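Local coordinates for protein dehydrogenase (Chromobacterium violaceum, PDB 3Q2I) that probably oxidises the sugar C-3 hydroxyl of UDP-N-acetylglucosaminuronic acid with NAD, an early step in making 2,3-diacetamido-2,3-dideoxy-D-mannuronic acid, at residues 14-19 with 310-315; 77-82 with 98-103; 150-155 with 281-286. All coordinates share one frame; numbering follows the deposited sequence.

Contact 1 (14-19 with 310-315); sequences IRFALV and NVIKTM
Ile14 CG1 and Met315 CG each lie beside their own backbone N, and this brings the two side chains together: CG1 of Ile14 stands opposite the carbonyl carbon (chi1 -43°), and CG of Met315 does likewise. Ile14 CD1 thereby comes to rest 3.7 Å from Met315 CB, while the other branch, CG2, lies 4.1 Å from Met315 CG, so both branches of the isoleucine lie against the start of the methionine side chain, crossing it obliquely. On the flank nearer Ile312, Ile14 CG1 lies 4.3 Å from Ile312 CG2. Two residues along the strand, Phe16 has the same kind of first torsion (-72°), which carries its ring out to the helix although its CB does not aim there. The ring arrives rim first: CE1 is 4.2 Å from Val311 CG1, CZ is 4.3 Å from Ile312 CG1, and both aliphatic carbons lie near the ring plane. Beta-branched residues suit this place: Val311 and Ile312 set CG1 carbons at the rim of the Phe16 ring, and Ile14 has two branches to lay on Met315. The strand is the first of the NAD-binding Rossmann sheet, and helix 304-315 comes from the C-terminal part of the chain, packing also on Ile78 of the neighbouring strand 78-81. Tyr308, a turn earlier in the helix, meets the Phe16 ring with planes at about 55°. No hydrogen bond joins 14-19 to 310-315; the contact is wholly apolar and buried, which implies that these two segments are held together by close apolar fit and exclusion of water.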
loop_
_atom_site.group_PDB
_atom_site.type_symbol
_atom_site.label_atom_id
_atom_site.label_comp_id
_atom_site.label_asym_id
_atom_site.label_seq_id
_atom_site.Cartn_x
_atom_site.Cartn_y
_atom_site.Cartn_z
ATOM N N ILE A 14 33.932 4.530 -44.358
ATOM C CA ILE A 14 33.722 4.140 -42.952
ATOM C C ILE A 14 33.892 2.631 -42.732
ATOM O O ILE A 14 33.402 1.819 -43.521
ATOM C CB ILE A 14 32.296 4.518 -42.484
ATOM C CG1 ILE A 14 31.915 5.922 -42.980
ATOM C CG2 ILE A 14 32.185 4.359 -40.956
ATOM C CD1 ILE A 14 32.870 7.025 -42.466
ATOM N N ARG A 15 34.574 2.267 -41.653
ATOM C CA ARG A 15 34.890 0.891 -41.373
ATOM C C ARG A 15 33.953 0.341 -40.293
ATOM O O ARG A 15 33.781 1.002 -39.262
ATOM C CB ARG A 15 36.352 0.774 -40.978
ATOM C CG ARG A 15 37.226 1.274 -42.145
ATOM C CD ARG A 15 38.683 1.250 -41.796
ATOM N NE ARG A 15 39.100 2.366 -40.954
ATOM C CZ ARG A 15 40.377 2.666 -40.729
ATOM N NH1 ARG A 15 41.327 1.932 -41.290
ATOM N NH2 ARG A 15 40.709 3.689 -39.949
ATOM N N PHE A 16 33.360 -0.814 -40.570
ATOM C CA PHE A 16 32.455 -1.508 -39.623
ATOM C C PHE A 16 33.036 -2.833 -39.145
ATOM O O PHE A 16 33.697 -3.568 -39.894
ATOM C CB PHE A 16 31.132 -1.741 -40.324
ATOM C CG PHE A 16 30.306 -0.492 -40.525
ATOM C CD1 PHE A 16 29.381 -0.092 -39.562
ATOM C CD2 PHE A 16 30.509 0.344 -41.621
ATOM C CE1 PHE A 16 28.641 1.060 -39.745
ATOM C CE2 PHE A 16 29.766 1.491 -41.814
ATOM C CZ PHE A 16 28.843 1.871 -40.859
ATOM N N ALA A 17 32.789 -3.198 -37.883
ATOM C CA ALA A 17 33.025 -4.567 -37.444
ATOM C C ALA A 17 31.672 -5.066 -36.921
ATOM O O ALA A 17 30.792 -4.241 -36.549
ATOM C CB ALA A 17 34.058 -4.631 -36.337
ATOM N N LEU A 18 31.453 -6.377 -36.994
ATOM C CA LEU A 18 30.170 -6.895 -36.529
ATOM C C LEU A 18 30.317 -8.106 -35.614
ATOM O O LEU A 18 31.129 -8.999 -35.850
ATOM C CB LEU A 18 29.237 -7.213 -37.696
ATOM C CG LEU A 18 27.883 -7.923 -37.496
ATOM C CD1 LEU A 18 26.844 -7.458 -38.452
ATOM C CD2 LEU A 18 27.947 -9.447 -37.388
ATOM N N VAL A 19 29.541 -8.155 -34.533
ATOM C CA VAL A 19 29.588 -9.318 -33.652
ATOM C C VAL A 19 28.207 -9.954 -33.541
ATOM O O VAL A 19 27.201 -9.246 -33.359
ATOM C CB VAL A 19 30.188 -8.976 -32.248
ATOM C CG1 VAL A 19 29.457 -7.828 -31.596
ATOM C CG2 VAL A 19 30.269 -10.187 -31.360
ATOM N N ASN A 310 21.941 7.050 -42.565
ATOM C CA ASN A 310 22.131 8.006 -41.471
ATOM C C ASN A 310 23.399 7.789 -40.638
ATOM O O ASN A 310 24.025 8.766 -40.191
ATOM C CB ASN A 310 20.867 8.098 -40.586
ATOM C CG ASN A 310 21.121 8.842 -39.276
ATOM O OD1 ASN A 310 21.141 8.226 -38.218
ATOM N ND2 ASN A 310 21.299 10.165 -39.339
ATOM N N VAL A 311 23.774 6.534 -40.392
ATOM C CA VAL A 311 24.936 6.228 -39.586
ATOM C C VAL A 311 26.191 6.680 -40.349
ATOM O O VAL A 311 27.083 7.291 -39.765
ATOM C CB VAL A 311 25.020 4.740 -39.276
ATOM C CG1 VAL A 311 26.320 4.345 -38.605
ATOM C CG2 VAL A 311 23.798 4.300 -38.401
ATOM N N ILE A 312 26.205 6.373 -41.645
ATOM C CA ILE A 312 27.300 6.838 -42.518
ATOM C C ILE A 312 27.386 8.345 -42.569
ATOM O O ILE A 312 28.456 8.876 -42.299
ATOM C CB ILE A 312 27.177 6.203 -43.925
ATOM C CG1 ILE A 312 27.547 4.719 -43.816
ATOM C CG2 ILE A 312 28.171 6.872 -44.946
ATOM C CD1 ILE A 312 26.941 3.902 -44.951
ATOM N N LYS A 313 26.287 9.024 -42.855
ATOM C CA LYS A 313 26.272 10.486 -42.821
ATOM C C LYS A 313 26.741 11.055 -41.488
ATOM O O LYS A 313 27.531 12.010 -41.433
ATOM C CB LYS A 313 24.918 11.059 -43.221
ATOM C CG LYS A 313 24.514 10.794 -44.661
ATOM C CD LYS A 313 23.123 11.323 -44.906
ATOM C CE LYS A 313 23.000 11.664 -46.378
ATOM N NZ LYS A 313 21.878 10.932 -46.998
ATOM N N THR A 314 26.347 10.425 -40.376
ATOM C CA THR A 314 26.805 10.957 -39.099
ATOM C C THR A 314 28.320 10.897 -39.040
ATOM O O THR A 314 28.968 11.841 -38.559
ATOM C CB THR A 314 26.182 10.114 -37.916
ATOM O OG1 THR A 314 24.770 10.299 -37.971
ATOM C CG2 THR A 314 26.718 10.551 -36.549
ATOM N N MET A 315 28.902 9.785 -39.456
ATOM C CA MET A 315 30.346 9.587 -39.353
ATOM C C MET A 315 31.103 10.564 -40.279
ATOM O O MET A 315 32.242 10.954 -39.981
ATOM C CB MET A 315 30.718 8.152 -39.693
ATOM C CG MET A 315 30.209 7.105 -38.695
ATOM S SD MET A 315 30.432 7.597 -36.970
ATOM C CE MET A 315 32.104 7.055 -36.878
#

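Contact 2 (77-82 with 98-103); sequences DIVILT and AGFHVM. With NAI (1,4-dihydronicotinamide adenine dinucleotide), chain B.
Val79 and His101 begin a ladder of backbone hydrogen bonds between parallel strands: Val79 N donates to His101 O at 2.9 Å, Met103 N to Val79 O with an N-H...O angle of 169°, and Leu81 N to Met103 O at 2.8 Å. Before these, the bond from His101 N to Asp77 O is weak, and a water donates to both Asp77 O and Gly99 O just before the paired strands begin. That same Asp77 O sits 3.2 Å from CD2 at the edge of the His101 imidazole. Side chains alternate between the two faces. On one, Ile78 reaches His101 CB with CG1 and, at 3.9 Å, Met103 CB with CG2; Met103, its CG anti to the backbone N (174°), runs beside Ile80 in the same direction and bends at its last torsion to bring CE 4.0 Å from Ile80 CG1. An unbranched, flexible methionine suits this place, where it fits against two isoleucines. Val79 and Val102 point to the other face; there Val79 CG2 packs 3.8 Å from CG of Phe100, from the loop before the strand, and Leu81 CD1 reaches Val102 CG1 at 3.8 Å. In the second shell, His128 N bonds to His101 ND1, and Asp77 OD2 accepts from Arg15 N and pairs with Arg12. Gly99, with positive phi, closes helix 88-97 in a Schellman motif. This is a beta-alpha-beta crossover of the Rossmann fold: Thr82 O, just past strand 78-81, touches the dinucleotide, helix 88-97 covers the face of Val79 and Val102, helix 304-315 covers that of Ile78 and Ile80, and strand 14-19 flanks 78-81.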
loop_
_atom_site.group_PDB
_atom_site.type_symbol
_atom_site.label_atom_id
_atom_site.label_comp_id
_atom_site.label_asym_id
_atom_site.label_seq_id
_atom_site.Cartn_x
_atom_site.Cartn_y
_atom_site.Cartn_z
ATOM N N ASP A 77 35.555 1.859 -37.334
ATOM C CA ASP A 77 35.016 3.083 -36.735
ATOM C C ASP A 77 33.851 2.701 -35.788
ATOM O O ASP A 77 33.716 3.278 -34.713
ATOM C CB ASP A 77 34.485 3.993 -37.838
ATOM C CG ASP A 77 35.599 4.507 -38.750
ATOM O OD1 ASP A 77 36.546 5.078 -38.195
ATOM O OD2 ASP A 77 35.544 4.259 -39.962
ATOM N N ILE A 78 33.011 1.791 -36.257
ATOM C CA ILE A 78 31.789 1.358 -35.548
ATOM C C ILE A 78 31.754 -0.162 -35.384
ATOM O O ILE A 78 32.113 -0.907 -36.299
ATOM C CB ILE A 78 30.583 1.753 -36.374
ATOM C CG1 ILE A 78 30.556 3.276 -36.403
ATOM C CG2 ILE A 78 29.270 1.045 -35.824
ATOM C CD1 ILE A 78 29.558 3.881 -37.347
ATOM N N VAL A 79 31.317 -0.637 -34.217
ATOM C CA VAL A 79 31.192 -2.066 -33.926
ATOM C C VAL A 79 29.696 -2.317 -33.826
ATOM O O VAL A 79 28.998 -1.592 -33.101
ATOM C CB VAL A 79 31.868 -2.508 -32.609
ATOM C CG1 VAL A 79 31.634 -4.013 -32.344
ATOM C CG2 VAL A 79 33.393 -2.305 -32.688
ATOM N N ILE A 80 29.195 -3.267 -34.601
ATOM C CA ILE A 80 27.755 -3.497 -34.744
ATOM C C ILE A 80 27.436 -4.702 -33.855
ATOM O O ILE A 80 28.146 -5.724 -33.887
ATOM C CB ILE A 80 27.416 -3.908 -36.178
ATOM C CG1 ILE A 80 27.809 -2.791 -37.169
ATOM C CG2 ILE A 80 25.960 -4.241 -36.299
ATOM C CD1 ILE A 80 28.208 -3.344 -38.559
ATOM N N LEU A 81 26.400 -4.580 -33.009
ATOM C CA LEU A 81 26.053 -5.676 -32.094
ATOM C C LEU A 81 24.767 -6.373 -32.563
ATOM O O LEU A 81 23.669 -5.800 -32.486
ATOM C CB LEU A 81 25.788 -5.095 -30.680
ATOM C CG LEU A 81 26.939 -4.258 -30.150
ATOM C CD1 LEU A 81 26.614 -3.840 -28.673
ATOM C CD2 LEU A 81 28.226 -5.025 -30.201
ATOM N N THR A 82 24.904 -7.580 -33.115
ATOM C CA THR A 82 23.776 -8.350 -33.616
ATOM C C THR A 82 23.739 -9.715 -32.877
ATOM O O THR A 82 23.323 -10.754 -33.416
ATOM C CB THR A 82 23.839 -8.524 -35.166
ATOM O OG1 THR A 82 25.168 -8.922 -35.507
ATOM C CG2 THR A 82 23.448 -7.276 -35.921
ATOM N N ALA A 98 36.927 0.499 -25.146
ATOM C CA ALA A 98 38.068 0.263 -26.053
ATOM C C ALA A 98 38.164 1.338 -27.123
ATOM O O ALA A 98 38.973 1.231 -28.050
ATOM C CB ALA A 98 37.952 -1.105 -26.745
ATOM N N GLY A 99 37.322 2.359 -27.061
ATOM C CA GLY A 99 37.421 3.447 -28.028
ATOM C C GLY A 99 36.620 3.388 -29.316
ATOM O O GLY A 99 36.924 4.143 -30.243
ATOM N N PHE A 100 35.540 2.597 -29.367
ATOM C CA PHE A 100 34.717 2.471 -30.578
ATOM C C PHE A 100 33.324 3.067 -30.425
ATOM O O PHE A 100 32.705 2.943 -29.346
ATOM C CB PHE A 100 34.552 1.003 -30.980
ATOM C CG PHE A 100 35.854 0.291 -31.284
ATOM C CD1 PHE A 100 36.350 0.271 -32.588
ATOM C CD2 PHE A 100 36.580 -0.323 -30.275
ATOM C CE1 PHE A 100 37.546 -0.368 -32.860
ATOM C CE2 PHE A 100 37.802 -0.950 -30.547
ATOM C CZ PHE A 100 38.273 -0.963 -31.840
ATOM N N HIS A 101 32.832 3.722 -31.464
ATOM C CA HIS A 101 31.394 3.898 -31.674
ATOM C C HIS A 101 30.700 2.553 -31.801
ATOM O O HIS A 101 31.280 1.560 -32.281
ATOM C CB HIS A 101 31.150 4.695 -32.966
ATOM C CG HIS A 101 31.949 5.954 -33.055
ATOM N ND1 HIS A 101 31.710 7.052 -32.256
ATOM C CD2 HIS A 101 32.996 6.290 -33.854
ATOM C CE1 HIS A 101 32.524 8.035 -32.600
ATOM N NE2 HIS A 101 33.332 7.588 -33.548
ATOM N N VAL A 102 29.471 2.503 -31.279
ATOM C CA VAL A 102 28.725 1.246 -31.214
ATOM C C VAL A 102 27.401 1.438 -31.924
ATOM O O VAL A 102 26.729 2.480 -31.792
ATOM C CB VAL A 102 28.475 0.872 -29.733
ATOM C CG1 VAL A 102 27.434 -0.298 -29.654
ATOM C CG2 VAL A 102 29.757 0.503 -29.037
ATOM N N MET A 103 26.972 0.439 -32.689
ATOM C CA MET A 103 25.618 0.433 -33.215
ATOM C C MET A 103 24.989 -0.832 -32.644
ATOM O O MET A 103 25.451 -1.922 -32.959
ATOM C CB MET A 103 25.590 0.261 -34.751
ATOM C CG MET A 103 24.168 0.110 -35.292
ATOM S SD MET A 103 24.118 -0.513 -37.008
ATOM C CE MET A 103 25.525 0.452 -37.495
HETATM P PA NAI B . 20.452 -15.223 -33.698
HETATM O O1A NAI B . 20.311 -16.220 -32.622
HETATM O O2A NAI B . 20.049 -15.618 -35.187
HETATM O O5B NAI B . 21.909 -14.622 -33.804
HETATM C C5B NAI B . 22.706 -15.086 -32.751
HETATM C C4B NAI B . 24.161 -14.815 -33.105
HETATM O O4B NAI B . 24.953 -14.294 -32.023
HETATM C C3B NAI B . 24.517 -16.295 -33.262
HETATM O O3B NAI B . 25.179 -16.527 -34.514
HETATM C C2B NAI B . 25.282 -16.655 -31.978
HETATM O O2B NAI B . 26.224 -17.710 -32.128
HETATM C C1B NAI B . 25.975 -15.291 -31.754
HETATM N N9A NAI B . 26.528 -15.129 -30.429
HETATM C C8A NAI B . 25.919 -15.446 -29.239
HETATM N N7A NAI B . 26.705 -15.087 -28.263
HETATM C C5A NAI B . 27.811 -14.431 -28.750
HETATM C C6A NAI B . 28.972 -13.855 -28.193
HETATM N N6A NAI B . 29.184 -13.800 -26.832
HETATM N N1A NAI B . 29.893 -13.337 -29.023
HETATM C C2A NAI B . 29.708 -13.394 -30.326
HETATM N N3A NAI B . 28.645 -13.925 -30.927
HETATM C C4A NAI B . 27.693 -14.476 -30.146
HETATM O O3 NAI B . 19.568 -13.958 -33.302
HETATM P PN NAI B . 19.044 -12.816 -34.204
HETATM O O1N NAI B . 17.611 -13.048 -34.595
HETATM O O2N NAI B . 19.991 -12.404 -35.356
HETATM O O5D NAI B . 18.755 -11.561 -33.208
HETATM C C5D NAI B . 19.963 -10.869 -32.988
HETATM C C4D NAI B . 19.711 -9.512 -32.339
HETATM O O4D NAI B . 19.029 -8.744 -33.345
HETATM C C3D NAI B . 18.701 -9.533 -31.157
HETATM O O3D NAI B . 19.090 -8.471 -30.283
HETATM C C2D NAI B . 17.367 -9.153 -31.811
HETATM O O2D NAI B . 16.508 -8.447 -30.919
HETATM C C1D NAI B . 17.787 -8.186 -32.957
HETATM N N1N NAI B . 16.841 -8.156 -34.050
HETATM C C2N NAI B . 16.410 -6.996 -34.497
HETATM C C3N NAI B . 15.439 -6.896 -35.501
HETATM C C7N NAI B . 14.989 -5.583 -36.017
HETATM O O7N NAI B . 13.911 -5.361 -36.537
HETATM N N7N NAI B . 15.813 -4.498 -35.921
HETATM C C4N NAI B . 14.860 -8.099 -35.952
HETATM C C5N NAI B . 15.422 -9.290 -35.528
HETATM C C6N NAI B . 16.403 -9.309 -34.569
HETATM O O HOH W 1 35.982 4.758 -33.260
#

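Contact 3 (150-155 with 281-286); sequences EKRFGR and EPHAMD
Arg152 grips Asp286 end-on with two nitrogens: NH2 to OD1 at 2.7 Å, the salt bridge lying close to the guanidinium plane, and NH1 to OD2 at 2.8 Å on that oxygen's syn lone pair. The carboxylate is turned 38° from the guanidinium. NH1 also donates to Glu281 O at 3.1 Å, again near the guanidinium plane. OD2 has a second donor, His283 N, which comes from above the carboxylate, so Asp286 ties its own loop together as well as binding the arginine; Trp277 NE1 bonds to OD1. A bend at chi3 (70°) turns the Arg152 head toward these acceptors. His283 CB rests 3.3 Å above the centre of one guanidinium face, and Phe279 makes a cation-pi contact with the arginine. The imidazole is steadied by Met285 N, which donates to ND1 at 2.8 Å in the ring plane. Met285 meets the arginine from the opposite direction, CG lying 3.4 Å from NH2, while its CE touches Glu150 CG at 3.8 Å. Arginine suits this place between two loops because its flat head can bond at its edge while its face packs. Asp286 thus probably balances the charge of the buried Arg152, and the pair joins the turn after helix 139-149 to the loop after strand 273-279.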
loop_
_atom_site.group_PDB
_atom_site.type_symbol
_atom_site.label_atom_id
_atom_site.label_comp_id
_atom_site.label_asym_id
_atom_site.label_seq_id
_atom_site.Cartn_x
_atom_site.Cartn_y
_atom_site.Cartn_z
ATOM N N GLU A 150 3.181 18.677 -37.473
ATOM C CA GLU A 150 2.370 19.810 -37.905
ATOM C C GLU A 150 1.190 20.123 -36.983
ATOM O O GLU A 150 0.466 21.074 -37.229
ATOM C CB GLU A 150 1.861 19.575 -39.328
ATOM C CG GLU A 150 2.948 19.187 -40.295
ATOM C CD GLU A 150 3.312 20.368 -41.159
ATOM O OE1 GLU A 150 2.925 20.357 -42.352
ATOM O OE2 GLU A 150 3.910 21.323 -40.608
ATOM N N LYS A 151 0.983 19.316 -35.944
ATOM C CA LYS A 151 -0.188 19.440 -35.063
ATOM C C LYS A 151 -1.531 19.266 -35.770
ATOM O O LYS A 151 -2.517 19.906 -35.417
ATOM C CB LYS A 151 -0.139 20.758 -34.284
ATOM C CG LYS A 151 1.280 21.141 -33.931
ATOM C CD LYS A 151 1.355 22.283 -32.926
ATOM C CE LYS A 151 2.586 22.115 -32.039
ATOM N NZ LYS A 151 2.241 22.335 -30.596
ATOM N N ARG A 152 -1.596 18.375 -36.745
ATOM C CA ARG A 152 -2.828 18.212 -37.498
ATOM C C ARG A 152 -3.975 17.650 -36.649
ATOM O O ARG A 152 -5.140 17.864 -36.969
ATOM C CB ARG A 152 -2.579 17.355 -38.738
ATOM C CG ARG A 152 -1.561 17.986 -39.699
ATOM C CD ARG A 152 -1.538 17.195 -40.987
ATOM N NE ARG A 152 -2.785 17.403 -41.733
ATOM C CZ ARG A 152 -3.137 16.672 -42.785
ATOM N NH1 ARG A 152 -4.292 16.912 -43.389
ATOM N NH2 ARG A 152 -2.391 15.638 -43.165
ATOM N N PHE A 153 -3.656 16.943 -35.563
ATOM C CA PHE A 153 -4.731 16.345 -34.766
ATOM C C PHE A 153 -5.309 17.328 -33.740
ATOM O O PHE A 153 -6.359 17.078 -33.134
ATOM C CB PHE A 153 -4.227 15.102 -34.001
ATOM C CG PHE A 153 -3.874 13.937 -34.887
ATOM C CD1 PHE A 153 -4.814 12.950 -35.174
ATOM C CD2 PHE A 153 -2.582 13.769 -35.356
ATOM C CE1 PHE A 153 -4.481 11.843 -35.934
ATOM C CE2 PHE A 153 -2.251 12.688 -36.132
ATOM C CZ PHE A 153 -3.193 11.711 -36.434
ATOM N N GLY A 154 -4.620 18.436 -33.490
ATOM C CA GLY A 154 -4.878 19.219 -32.291
ATOM C C GLY A 154 -4.643 18.289 -31.092
ATOM O O GLY A 154 -3.749 17.466 -31.120
ATOM N N ARG A 155 -5.424 18.467 -30.039
ATOM C CA ARG A 155 -5.231 17.694 -28.801
ATOM C C ARG A 155 -5.485 16.213 -29.090
ATOM O O ARG A 155 -6.519 15.880 -29.641
ATOM C CB ARG A 155 -6.199 18.213 -27.731
ATOM C CG ARG A 155 -6.066 17.430 -26.413
ATOM C CD ARG A 155 -6.781 18.034 -25.216
ATOM N NE ARG A 155 -6.164 17.515 -23.986
ATOM C CZ ARG A 155 -6.491 17.894 -22.756
ATOM N NH1 ARG A 155 -5.880 17.347 -21.714
ATOM N NH2 ARG A 155 -7.423 18.820 -22.570
ATOM N N GLU A 281 -8.523 20.111 -41.652
ATOM C CA GLU A 281 -8.002 20.802 -42.835
ATOM C C GLU A 281 -6.966 20.034 -43.660
ATOM O O GLU A 281 -6.036 19.429 -43.118
ATOM C CB GLU A 281 -7.457 22.181 -42.468
ATOM C CG GLU A 281 -7.076 22.312 -41.016
ATOM C CD GLU A 281 -7.320 23.713 -40.530
ATOM O OE1 GLU A 281 -7.914 23.880 -39.439
ATOM O OE2 GLU A 281 -6.936 24.642 -41.273
ATOM N N PRO A 282 -7.118 20.068 -44.997
ATOM C CA PRO A 282 -6.254 19.312 -45.900
ATOM C C PRO A 282 -4.832 19.833 -45.787
ATOM O O PRO A 282 -4.634 20.902 -45.215
ATOM C CB PRO A 282 -6.849 19.629 -47.276
ATOM C CG PRO A 282 -7.452 20.988 -47.092
ATOM C CD PRO A 282 -8.096 20.884 -45.737
ATOM N N HIS A 283 -3.871 19.068 -46.293
ATOM C CA HIS A 283 -2.451 19.390 -46.220
ATOM C C HIS A 283 -1.776 18.807 -47.460
ATOM O O HIS A 283 -2.210 17.783 -47.976
ATOM C CB HIS A 283 -1.827 18.760 -44.964
ATOM C CG HIS A 283 -0.404 19.163 -44.710
ATOM N ND1 HIS A 283 0.660 18.627 -45.406
ATOM C CD2 HIS A 283 0.134 20.015 -43.804
ATOM C CE1 HIS A 283 1.788 19.162 -44.967
ATOM N NE2 HIS A 283 1.499 19.992 -43.981
ATOM N N ALA A 284 -0.698 19.441 -47.918
ATOM C CA ALA A 284 0.099 18.928 -49.037
ATOM C C ALA A 284 0.402 17.438 -48.885
ATOM O O ALA A 284 0.288 16.663 -49.842
ATOM C CB ALA A 284 1.401 19.728 -49.166
ATOM N N MET A 285 0.747 17.028 -47.663
ATOM C CA MET A 285 1.146 15.643 -47.416
ATOM C C MET A 285 0.028 14.651 -47.736
ATOM O O MET A 285 0.310 13.490 -47.975
ATOM C CB MET A 285 1.647 15.449 -45.981
ATOM C CG MET A 285 0.522 15.362 -44.967
ATOM S SD MET A 285 1.064 14.998 -43.269
ATOM C CE MET A 285 1.824 16.534 -42.745
ATOM N N ASP A 286 -1.221 15.098 -47.794
ATOM C CA ASP A 286 -2.347 14.209 -48.099
ATOM C C ASP A 286 -2.371 13.546 -49.480
ATOM O O ASP A 286 -3.057 12.534 -49.672
ATOM C CB ASP A 286 -3.693 14.890 -47.829
ATOM C CG ASP A 286 -3.865 15.293 -46.378
ATOM O OD1 ASP A 286 -3.314 14.596 -45.489
ATOM O OD2 ASP A 286 -4.554 16.315 -46.146
#

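In the fold
Contacts 1 and 2 are buried neighbours in the Rossmann sheet, their centres 8 Å apart: strands 14-19 and 78-81 pair directly, Ala17 O lying 2.7 Å from Ile80 N, and Met315 of contact 1 packs on His101 of contact 2. Their chemistry divides by role, since contact 2 combines backbone hydrogen bonds with apolar side-chain packing, whereas contact 1 is apolar alone. Contact 3 is only partly buried and lies about 36 Å and 39 Å, centre to centre, from the other two, on the opposite side of the chain's centre from contact 2. It joins loops by a salt bridge. Along the chain, contact 1 encloses both others.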